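Local coordinates for peptidase M16 domain protein (Alicyclobacillus acidocaldarius subsp. acidocaldarius DSM 446, PDB 4XEA), which is probably a metal-dependent peptidase of the M16 (insulinase-like) family, binding a nickel ion in the crystal, at residues A[95-100]-A[113-118]; A[76-81]-A[109-114]; A[32-37]-A[373-378]. One frame throughout, in Å; residues are numbered along the deposited sequence.

Contact 1: residues A[95-100]-A[113-118]. With NA (sodium ion), chain B.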
loop_
_atom_site.group_PDB
_atom_site.type_symbol
_atom_site.label_atom_id
_atom_site.label_comp_id
_atom_site.label_asym_id
_atom_site.label_seq_id
_atom_site.Cartn_x
_atom_site.Cartn_y
_atom_site.Cartn_z
ATOM N N THR A 95 -21.334 -2.414 -2.268
ATOM C CA THR A 95 -20.939 -1.538 -1.180
ATOM C C THR A 95 -20.505 -2.433 -0.023
ATOM O O THR A 95 -21.184 -3.435 0.303
ATOM C CB THR A 95 -22.118 -0.634 -0.694
ATOM O OG1 THR A 95 -22.797 -0.037 -1.810
ATOM C CG2 THR A 95 -21.613 0.471 0.226
ATOM N N ALA A 96 -19.362 -2.087 0.570
ATOM C CA ALA A 96 -18.724 -2.894 1.612
ATOM C C ALA A 96 -18.427 -2.089 2.883
ATOM O O ALA A 96 -17.976 -0.931 2.806
ATOM C CB ALA A 96 -17.425 -3.503 1.096
ATOM N N TYR A 97 -18.679 -2.752 4.027
ATOM C CA TYR A 97 -18.394 -2.280 5.383
ATOM C C TYR A 97 -17.467 -3.288 6.069
ATOM O O TYR A 97 -17.719 -4.507 6.050
ATOM C CB TYR A 97 -19.708 -2.105 6.167
ATOM C CG TYR A 97 -20.697 -1.202 5.432
ATOM C CD1 TYR A 97 -20.693 0.169 5.654
ATOM C CD2 TYR A 97 -21.555 -1.708 4.444
ATOM C CE1 TYR A 97 -21.514 1.013 4.969
ATOM C CE2 TYR A 97 -22.423 -0.849 3.739
ATOM C CZ TYR A 97 -22.387 0.508 4.005
ATOM O OH TYR A 97 -23.214 1.378 3.337
ATOM N N TYR A 98 -16.362 -2.808 6.665
ATOM C CA TYR A 98 -15.367 -3.756 7.159
ATOM C C TYR A 98 -14.597 -3.217 8.344
ATOM O O TYR A 98 -14.474 -2.001 8.485
ATOM C CB TYR A 98 -14.424 -4.137 6.030
ATOM C CG TYR A 98 -13.643 -2.984 5.407
ATOM C CD1 TYR A 98 -12.353 -2.706 5.818
ATOM C CD2 TYR A 98 -14.198 -2.189 4.393
ATOM C CE1 TYR A 98 -11.616 -1.655 5.256
ATOM C CE2 TYR A 98 -13.460 -1.143 3.805
ATOM C CZ TYR A 98 -12.178 -0.894 4.243
ATOM O OH TYR A 98 -11.462 0.146 3.717
ATOM N N PHE A 99 -14.140 -4.124 9.218
ATOM C CA PHE A 99 -13.270 -3.758 10.295
ATOM C C PHE A 99 -12.081 -4.684 10.323
ATOM O O PHE A 99 -12.091 -5.781 9.763
ATOM C CB PHE A 99 -14.013 -3.748 11.672
ATOM C CG PHE A 99 -14.349 -5.115 12.231
ATOM C CD1 PHE A 99 -13.389 -5.882 12.870
ATOM C CD2 PHE A 99 -15.656 -5.602 12.169
ATOM C CE1 PHE A 99 -13.703 -7.130 13.401
ATOM C CE2 PHE A 99 -15.981 -6.851 12.706
ATOM C CZ PHE A 99 -15.006 -7.616 13.315
ATOM N N SER A 100 -11.041 -4.233 10.989
ATOM C CA SER A 100 -9.997 -5.122 11.435
ATOM C C SER A 100 -9.648 -4.812 12.900
ATOM O O SER A 100 -9.730 -3.669 13.343
ATOM C CB SER A 100 -8.802 -4.997 10.533
ATOM O OG SER A 100 -8.186 -3.766 10.757
ATOM N N LEU A 113 -22.869 -5.836 12.283
ATOM C CA LEU A 113 -24.223 -6.218 11.856
ATOM C C LEU A 113 -25.191 -5.097 12.205
ATOM O O LEU A 113 -25.964 -4.661 11.359
ATOM C CB LEU A 113 -24.671 -7.532 12.495
ATOM C CG LEU A 113 -23.936 -8.786 12.023
ATOM C CD1 LEU A 113 -24.204 -9.962 12.972
ATOM C CD2 LEU A 113 -24.311 -9.126 10.563
ATOM N N ASP A 114 -25.147 -4.640 13.454
ATOM C CA ASP A 114 -26.091 -3.625 13.960
ATOM C C ASP A 114 -26.090 -2.320 13.156
ATOM O O ASP A 114 -27.154 -1.822 12.779
ATOM C CB ASP A 114 -25.810 -3.333 15.438
ATOM C CG ASP A 114 -26.171 -4.499 16.346
ATOM O OD1 ASP A 114 -26.837 -5.474 15.890
ATOM O OD2 ASP A 114 -25.804 -4.417 17.519
ATOM N N PHE A 115 -24.919 -1.762 12.853
ATOM C CA PHE A 115 -24.913 -0.436 12.200
ATOM C C PHE A 115 -25.249 -0.490 10.693
ATOM O O PHE A 115 -25.681 0.501 10.106
ATOM C CB PHE A 115 -23.623 0.359 12.519
ATOM C CG PHE A 115 -22.545 0.333 11.440
ATOM C CD1 PHE A 115 -22.578 1.224 10.380
ATOM C CD2 PHE A 115 -21.453 -0.532 11.542
ATOM C CE1 PHE A 115 -21.555 1.233 9.401
ATOM C CE2 PHE A 115 -20.447 -0.541 10.588
ATOM C CZ PHE A 115 -20.495 0.343 9.507
ATOM N N VAL A 116 -25.074 -1.645 10.075
ATOM C CA VAL A 116 -25.431 -1.809 8.670
ATOM C C VAL A 116 -26.924 -2.179 8.521
ATOM O O VAL A 116 -27.528 -1.864 7.488
ATOM C CB VAL A 116 -24.504 -2.839 8.020
ATOM C CG1 VAL A 116 -24.885 -3.117 6.556
ATOM C CG2 VAL A 116 -23.011 -2.332 8.115
ATOM N N GLN A 117 -27.512 -2.812 9.549
ATOM C CA GLN A 117 -28.919 -3.270 9.499
ATOM C C GLN A 117 -29.945 -2.268 10.030
ATOM O O GLN A 117 -31.136 -2.583 10.103
ATOM C CB GLN A 117 -29.069 -4.646 10.182
ATOM C CG GLN A 117 -28.449 -5.750 9.340
ATOM C CD GLN A 117 -28.482 -7.123 9.951
ATOM O OE1 GLN A 117 -28.370 -7.334 11.208
ATOM N NE2 GLN A 117 -28.622 -8.104 9.066
ATOM N N SER A 118 -29.501 -1.068 10.413
ATOM C CA SER A 118 -30.428 0.051 10.668
ATOM C C SER A 118 -29.904 1.289 9.997
ATOM O O SER A 118 -28.693 1.490 9.915
ATOM C CB SER A 118 -30.582 0.343 12.170
ATOM O OG SER A 118 -30.969 -0.810 12.867
HETATM NA NA NA B . -26.578 2.405 10.249
HETATM O O HOH W 1 -26.621 2.918 12.501
HETATM O O HOH W 2 -27.326 4.791 9.814
#

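Contact 2: residues A[76-81]-A[109-114]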
loop_
_atom_site.group_PDB
_atom_site.type_symbol
_atom_site.label_atom_id
_atom_site.label_comp_id
_atom_site.label_asym_id
_atom_site.label_seq_id
_atom_site.Cartn_x
_atom_site.Cartn_y
_atom_site.Cartn_z
ATOM N N PHE A 76 -17.567 4.624 15.022
ATOM C CA PHE A 76 -16.111 4.466 14.885
ATOM C C PHE A 76 -15.453 4.228 16.236
ATOM O O PHE A 76 -14.517 3.421 16.340
ATOM C CB PHE A 76 -15.474 5.694 14.203
ATOM C CG PHE A 76 -15.851 5.844 12.759
ATOM C CD1 PHE A 76 -15.166 5.136 11.771
ATOM C CD2 PHE A 76 -16.891 6.686 12.381
ATOM C CE1 PHE A 76 -15.515 5.261 10.423
ATOM C CE2 PHE A 76 -17.245 6.821 11.046
ATOM C CZ PHE A 76 -16.558 6.101 10.059
ATOM N N ALA A 77 -15.937 4.928 17.263
ATOM C CA ALA A 77 -15.403 4.781 18.609
ATOM C C ALA A 77 -15.797 3.448 19.243
ATOM O O ALA A 77 -15.032 2.887 20.009
ATOM C CB ALA A 77 -15.840 5.945 19.498
ATOM N N ARG A 78 -16.976 2.937 18.906
ATOM C CA ARG A 78 -17.414 1.629 19.405
ATOM C C ARG A 78 -16.425 0.528 19.007
ATOM O O ARG A 78 -16.051 -0.296 19.838
ATOM C CB ARG A 78 -18.844 1.308 18.909
ATOM C CG ARG A 78 -19.443 -0.064 19.345
ATOM C CD ARG A 78 -19.437 -0.263 20.860
ATOM N NE ARG A 78 -20.163 0.801 21.555
ATOM C CZ ARG A 78 -21.458 0.767 21.865
ATOM N NH1 ARG A 78 -22.206 -0.289 21.571
ATOM N NH2 ARG A 78 -22.008 1.803 22.482
ATOM N N PHE A 79 -15.973 0.533 17.753
ATOM C CA PHE A 79 -14.887 -0.354 17.322
ATOM C C PHE A 79 -13.556 -0.022 17.979
ATOM O O PHE A 79 -12.839 -0.928 18.405
ATOM C CB PHE A 79 -14.669 -0.265 15.811
ATOM C CG PHE A 79 -15.776 -0.864 15.028
ATOM C CD1 PHE A 79 -15.821 -2.218 14.813
ATOM C CD2 PHE A 79 -16.778 -0.073 14.539
ATOM C CE1 PHE A 79 -16.873 -2.774 14.126
ATOM C CE2 PHE A 79 -17.807 -0.606 13.823
ATOM C CZ PHE A 79 -17.864 -1.956 13.626
ATOM N N ALA A 80 -13.216 1.268 18.021
ATOM C CA ALA A 80 -11.893 1.724 18.481
ATOM C C ALA A 80 -11.654 1.506 19.985
ATOM O O ALA A 80 -10.559 1.082 20.392
ATOM C CB ALA A 80 -11.700 3.199 18.114
ATOM N N ALA A 81 -12.670 1.804 20.798
ATOM C CA ALA A 81 -12.591 1.586 22.242
ATOM C C ALA A 81 -12.333 0.113 22.601
ATOM O O ALA A 81 -11.871 -0.172 23.701
ATOM C CB ALA A 81 -13.873 2.085 22.929
ATOM N N VAL A 109 -18.210 -7.821 15.623
ATOM C CA VAL A 109 -19.146 -8.421 14.681
ATOM C C VAL A 109 -20.581 -7.965 14.928
ATOM O O VAL A 109 -21.322 -7.691 13.983
ATOM C CB VAL A 109 -19.076 -9.954 14.689
ATOM C CG1 VAL A 109 -20.178 -10.532 13.737
ATOM C CG2 VAL A 109 -17.693 -10.391 14.239
ATOM N N GLY A 110 -20.963 -7.920 16.200
ATOM C CA GLY A 110 -22.260 -7.386 16.641
ATOM C C GLY A 110 -22.462 -5.931 16.215
ATOM O O GLY A 110 -23.514 -5.570 15.694
ATOM N N THR A 111 -21.448 -5.099 16.405
ATOM C CA THR A 111 -21.523 -3.698 16.007
ATOM C C THR A 111 -21.632 -3.567 14.474
ATOM O O THR A 111 -22.379 -2.725 13.951
ATOM C CB THR A 111 -20.283 -2.947 16.506
ATOM O OG1 THR A 111 -20.106 -3.173 17.928
ATOM C CG2 THR A 111 -20.400 -1.451 16.192
ATOM N N LEU A 112 -20.894 -4.421 13.764
ATOM C CA LEU A 112 -20.897 -4.405 12.290
ATOM C C LEU A 112 -22.302 -4.750 11.779
ATOM O O LEU A 112 -22.867 -4.043 10.949
ATOM C CB LEU A 112 -19.841 -5.376 11.740
ATOM C CG LEU A 112 -19.751 -5.460 10.207
ATOM C CD1 LEU A 112 -19.423 -4.113 9.600
ATOM C CD2 LEU A 112 -18.756 -6.523 9.816
ATOM N N LEU A 113 -22.869 -5.836 12.283
ATOM C CA LEU A 113 -24.223 -6.218 11.856
ATOM C C LEU A 113 -25.191 -5.097 12.205
ATOM O O LEU A 113 -25.964 -4.661 11.359
ATOM C CB LEU A 113 -24.671 -7.532 12.495
ATOM C CG LEU A 113 -23.936 -8.786 12.023
ATOM C CD1 LEU A 113 -24.204 -9.962 12.972
ATOM C CD2 LEU A 113 -24.311 -9.126 10.563
ATOM N N ASP A 114 -25.147 -4.640 13.454
ATOM C CA ASP A 114 -26.091 -3.625 13.960
ATOM C C ASP A 114 -26.090 -2.320 13.156
ATOM O O ASP A 114 -27.154 -1.822 12.779
ATOM C CB ASP A 114 -25.810 -3.333 15.438
ATOM C CG ASP A 114 -26.171 -4.499 16.346
ATOM O OD1 ASP A 114 -26.837 -5.474 15.890
ATOM O OD2 ASP A 114 -25.804 -4.417 17.519
#

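Contact 3: residues A[32-37]-A[373-378]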
loop_
_atom_site.group_PDB
_atom_site.type_symbol
_atom_site.label_atom_id
_atom_site.label_comp_id
_atom_site.label_asym_id
_atom_site.label_seq_id
_atom_site.Cartn_x
_atom_site.Cartn_y
_atom_site.Cartn_z
ATOM N N TYR A 32 -10.228 -9.789 10.334
ATOM C CA TYR A 32 -10.677 -8.844 9.330
ATOM C C TYR A 32 -12.052 -9.343 8.900
ATOM O O TYR A 32 -12.244 -10.540 8.603
ATOM C CB TYR A 32 -9.664 -8.793 8.173
ATOM C CG TYR A 32 -9.907 -7.743 7.069
ATOM C CD1 TYR A 32 -10.934 -7.908 6.121
ATOM C CD2 TYR A 32 -9.092 -6.624 6.939
ATOM C CE1 TYR A 32 -11.150 -6.958 5.101
ATOM C CE2 TYR A 32 -9.303 -5.667 5.904
ATOM C CZ TYR A 32 -10.330 -5.857 4.998
ATOM O OH TYR A 32 -10.570 -4.934 3.994
ATOM N N ALA A 33 -13.030 -8.448 8.939
ATOM C CA ALA A 33 -14.427 -8.824 8.723
ATOM C C ALA A 33 -15.051 -7.861 7.703
ATOM O O ALA A 33 -14.837 -6.650 7.794
ATOM C CB ALA A 33 -15.163 -8.735 10.058
HETATM N N MSE A 34 -15.866 -8.378 6.777
HETATM C CA MSE A 34 -16.522 -7.517 5.801
HETATM C C MSE A 34 -17.978 -7.966 5.604
HETATM O O MSE A 34 -18.237 -9.169 5.436
HETATM C CB MSE A 34 -15.764 -7.557 4.465
HETATM C CG MSE A 34 -16.440 -6.771 3.285
HETATM SE SE MSE A 34 -15.370 -6.634 1.646
HETATM C CE MSE A 34 -13.989 -5.358 2.195
ATOM N N PHE A 35 -18.892 -6.990 5.685
ATOM C CA PHE A 35 -20.320 -7.165 5.454
ATOM C C PHE A 35 -20.660 -6.327 4.201
ATOM O O PHE A 35 -20.509 -5.109 4.229
ATOM C CB PHE A 35 -21.069 -6.643 6.704
ATOM C CG PHE A 35 -22.545 -6.986 6.777
ATOM C CD1 PHE A 35 -23.102 -8.053 6.096
ATOM C CD2 PHE A 35 -23.357 -6.264 7.643
ATOM C CE1 PHE A 35 -24.472 -8.348 6.212
ATOM C CE2 PHE A 35 -24.724 -6.566 7.782
ATOM C CZ PHE A 35 -25.270 -7.600 7.052
ATOM N N ALA A 36 -21.051 -6.972 3.101
ATOM C CA ALA A 36 -21.259 -6.276 1.824
ATOM C C ALA A 36 -22.573 -6.568 1.207
ATOM O O ALA A 36 -23.138 -7.657 1.430
ATOM C CB ALA A 36 -20.151 -6.608 0.840
ATOM N N THR A 37 -23.039 -5.611 0.396
ATOM C CA THR A 37 -24.320 -5.746 -0.312
ATOM C C THR A 37 -24.103 -5.745 -1.817
ATOM O O THR A 37 -23.254 -5.014 -2.330
ATOM C CB THR A 37 -25.323 -4.635 0.070
ATOM O OG1 THR A 37 -26.506 -4.741 -0.728
ATOM C CG2 THR A 37 -24.685 -3.283 -0.136
ATOM N N ASN A 373 -11.871 -10.823 -1.634
ATOM C CA ASN A 373 -12.123 -11.682 -2.797
ATOM C C ASN A 373 -13.248 -12.697 -2.649
ATOM O O ASN A 373 -14.026 -12.906 -3.597
ATOM C CB ASN A 373 -10.836 -12.290 -3.267
ATOM C CG ASN A 373 -9.982 -11.252 -3.941
ATOM O OD1 ASN A 373 -10.204 -10.968 -5.080
ATOM N ND2 ASN A 373 -9.124 -10.582 -3.203
ATOM N N TRP A 374 -13.406 -13.269 -1.467
ATOM C CA TRP A 374 -14.540 -14.174 -1.217
ATOM C C TRP A 374 -15.829 -13.393 -1.440
ATOM O O TRP A 374 -16.731 -13.823 -2.200
ATOM C CB TRP A 374 -14.523 -14.785 0.207
ATOM C CG TRP A 374 -15.135 -16.134 0.212
ATOM C CD1 TRP A 374 -14.462 -17.305 0.209
ATOM C CD2 TRP A 374 -16.532 -16.468 0.197
ATOM N NE1 TRP A 374 -15.329 -18.350 0.202
ATOM C CE2 TRP A 374 -16.615 -17.865 0.131
ATOM C CE3 TRP A 374 -17.720 -15.721 0.182
ATOM C CZ2 TRP A 374 -17.847 -18.559 0.117
ATOM C CZ3 TRP A 374 -18.969 -16.407 0.142
ATOM C CH2 TRP A 374 -19.016 -17.799 0.071
ATOM N N VAL A 375 -15.870 -12.200 -0.844
ATOM C CA VAL A 375 -17.028 -11.308 -0.979
ATOM C C VAL A 375 -17.335 -10.967 -2.431
ATOM O O VAL A 375 -18.486 -11.069 -2.892
ATOM C CB VAL A 375 -16.830 -9.988 -0.236
ATOM C CG1 VAL A 375 -17.907 -9.003 -0.640
ATOM C CG2 VAL A 375 -16.826 -10.216 1.328
ATOM N N THR A 376 -16.293 -10.518 -3.117
ATOM C CA THR A 376 -16.426 -10.009 -4.471
ATOM C C THR A 376 -16.890 -11.064 -5.459
ATOM O O THR A 376 -17.824 -10.823 -6.216
ATOM C CB THR A 376 -15.103 -9.293 -4.934
ATOM O OG1 THR A 376 -14.957 -8.108 -4.142
ATOM C CG2 THR A 376 -15.244 -8.842 -6.362
ATOM N N TYR A 377 -16.248 -12.218 -5.477
ATOM C CA TYR A 377 -16.663 -13.288 -6.383
ATOM C C TYR A 377 -18.036 -13.864 -6.027
ATOM O O TYR A 377 -18.827 -14.199 -6.909
ATOM C CB TYR A 377 -15.597 -14.391 -6.449
ATOM C CG TYR A 377 -14.334 -13.964 -7.223
ATOM C CD1 TYR A 377 -14.460 -13.390 -8.495
ATOM C CD2 TYR A 377 -13.045 -14.133 -6.712
ATOM C CE1 TYR A 377 -13.384 -13.005 -9.221
ATOM C CE2 TYR A 377 -11.906 -13.754 -7.483
ATOM C CZ TYR A 377 -12.117 -13.179 -8.732
ATOM O OH TYR A 377 -11.102 -12.745 -9.561
ATOM N N PHE A 378 -18.319 -14.005 -4.732
ATOM C CA PHE A 378 -19.662 -14.449 -4.313
ATOM C C PHE A 378 -20.765 -13.535 -4.840
ATOM O O PHE A 378 -21.710 -13.983 -5.503
ATOM C CB PHE A 378 -19.761 -14.591 -2.780
ATOM C CG PHE A 378 -21.157 -14.891 -2.332
ATOM C CD1 PHE A 378 -21.633 -16.180 -2.356
ATOM C CD2 PHE A 378 -22.000 -13.851 -1.972
ATOM C CE1 PHE A 378 -22.964 -16.457 -1.985
ATOM C CE2 PHE A 378 -23.329 -14.090 -1.637
ATOM C CZ PHE A 378 -23.820 -15.378 -1.651
#

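Contact 1: residues A[95-100]-A[113-118]
With CG set beside its own backbone N and anti to the carbonyl carbon (chi1 -54°), Tyr97 swings its ring from the strand toward Phe115 and Val116 of helix 105-116. Val116 answers with the branch that lies beside its backbone N: CG2 comes to 3.7 Å from Tyr97 CG, an off-centre CH-pi contact with the ring. CG1 of the same valine stays farther off, nearest to CD2 of Tyr97. The CG2 methyl does double duty, since it also sits over the centre of the Phe115 ring, 3.8 Å above its plane. A branched aliphatic residue suits this place because one methyl can lie over the Phe115 ring and still touch the Tyr97 ring. Phe115 lies at a slant to the tyrosine, its CZ 3.9 Å from Tyr97 CD1 and the two ring planes turned by 86°. The backbone around the C-terminal end of the helix binds a sodium ion: Phe115 O, at 2.1 Å, and Ser118 O from the loop that follows, with Met67 O and two waters. Tyrosine suits its place because its ring packs on the helix while its hydroxyl is hydrogen-bonded to that of Tyr189. Strand 95-101 runs between strands 31-37 and 84-90 of the mixed sheet, helix 105-116 covers one face of that sheet, and helix 204-216 packs beside it through Leu113.

Contact 2: residues A[76-81]-A[109-114]
The Phe79 ring meets helix 105-116 at a slant, bringing its far end, CE2 and CZ, against Thr111 and the start of Leu112. Phe79 CE2 and CZ both lie 3.6 Å from Thr111 CG2; Phe79 CZ also reaches the backbone N of Leu112 at 3.9 Å and has the CB of that leucine a little beyond. On another part of the ring, Phe79 CE1 packs 3.6 Å from CD2 of Phe99 on the sheet, and Val86 of strand 84-90 is a further neighbour. The other flat group, the guanidinium of Arg78, takes no part in the contact. Arg78 touches with its aliphatic stem: CG, anti to the backbone N (chi1 179°), lies 3.5 Å from Thr111 OG1 and nearly as close to CG2 of that threonine, and the chain then bends at chi2 and chi3. Threonine fits between these two neighbours because its two branches differ: the methyl is wedged between Arg78 CG and the Phe79 ring, and the hydroxyl, turned back beside its own backbone N, is hydrogen-bonded to Lys107 O one turn earlier, which satisfies it in a buried spot. With an alanine at Phe79, the Thr111 methyl and the Phe99 ring would probably lose the neighbour they share, and a gap would open between the two helices. The two helix segments run antiparallel, at 165° with their axes 10.3 Å apart. Such a pair, with Leu112 packed down on strand 95-101 and Phe79 resting on strand 84-90, forms part of the helical layer on one face of the mixed sheet in the alpha+beta fold of M16 peptidases.

Contact 3: residues A[32-37]-A[373-378]
Val375 inserts its forked side chain between Met34 and Ala36, two residues of the strand that point to the same side of the sheet. Its two methyls divide the work. CG1, anti to the backbone N (chi1 168°), comes to 3.6 Å from Ala36 CB. CG2 faces the methionine, which is present as selenomethionine, and lies 3.9 Å from Met34 SE and 4.0 Å from Met34 CG. The methionine chain runs out extended through its first two torsions and bends only at the third (chi3 -72°), passing the valine at about a right angle. Small and long side chains are well matched here: alanine lets the helix come near, with Ala36 and Val375 CA atoms 7.1 Å apart, and the long, flexible methionine chain fills in alongside. All three residues are buried and the contact is wholly apolar. One step outward, Met34 also touches Val371 and Arg372 on the same helix and Ala96 and Tyr98 on the next strand, while Val375 reaches Val197 of strand 194-200. Strand 31-37 is fixed from both flanks by backbone hydrogen bonds: Met34 and Ala36 pair with Val197 and Val195, and Phe35 pairs with Tyr97. On the helix side, Tyr377 is held through its hydroxyl by Asp272. A helix from late in the chain is thereby packed on the mixed sheet formed by the early part, a helix-on-sheet interface that joins distant regions of the chain within the two-part alpha+beta architecture known for M16 peptidases.

All three contacts gather round the mixed sheet that holds strands 31-37 and 95-101, neighbours joined by backbone pairing. Contacts 1 and 2 share helix 105-116: its C-terminal end meets the strand in the first, and another side of it meets a short antiparallel helix in the second. Contact 3 uses the opposite face of the sheet; Phe35 points the other way, to Leu112 and Leu113. Each contact is largely buried, but contact 3 lies nearest the chain centre, about 11 Å away, and is wholly apolar, without aromatic rings. Contact 1 adds aromatic rings and a nearby sodium site, whereas contact 2, about 24 Å out, admits the aliphatic stem of a partly exposed arginine.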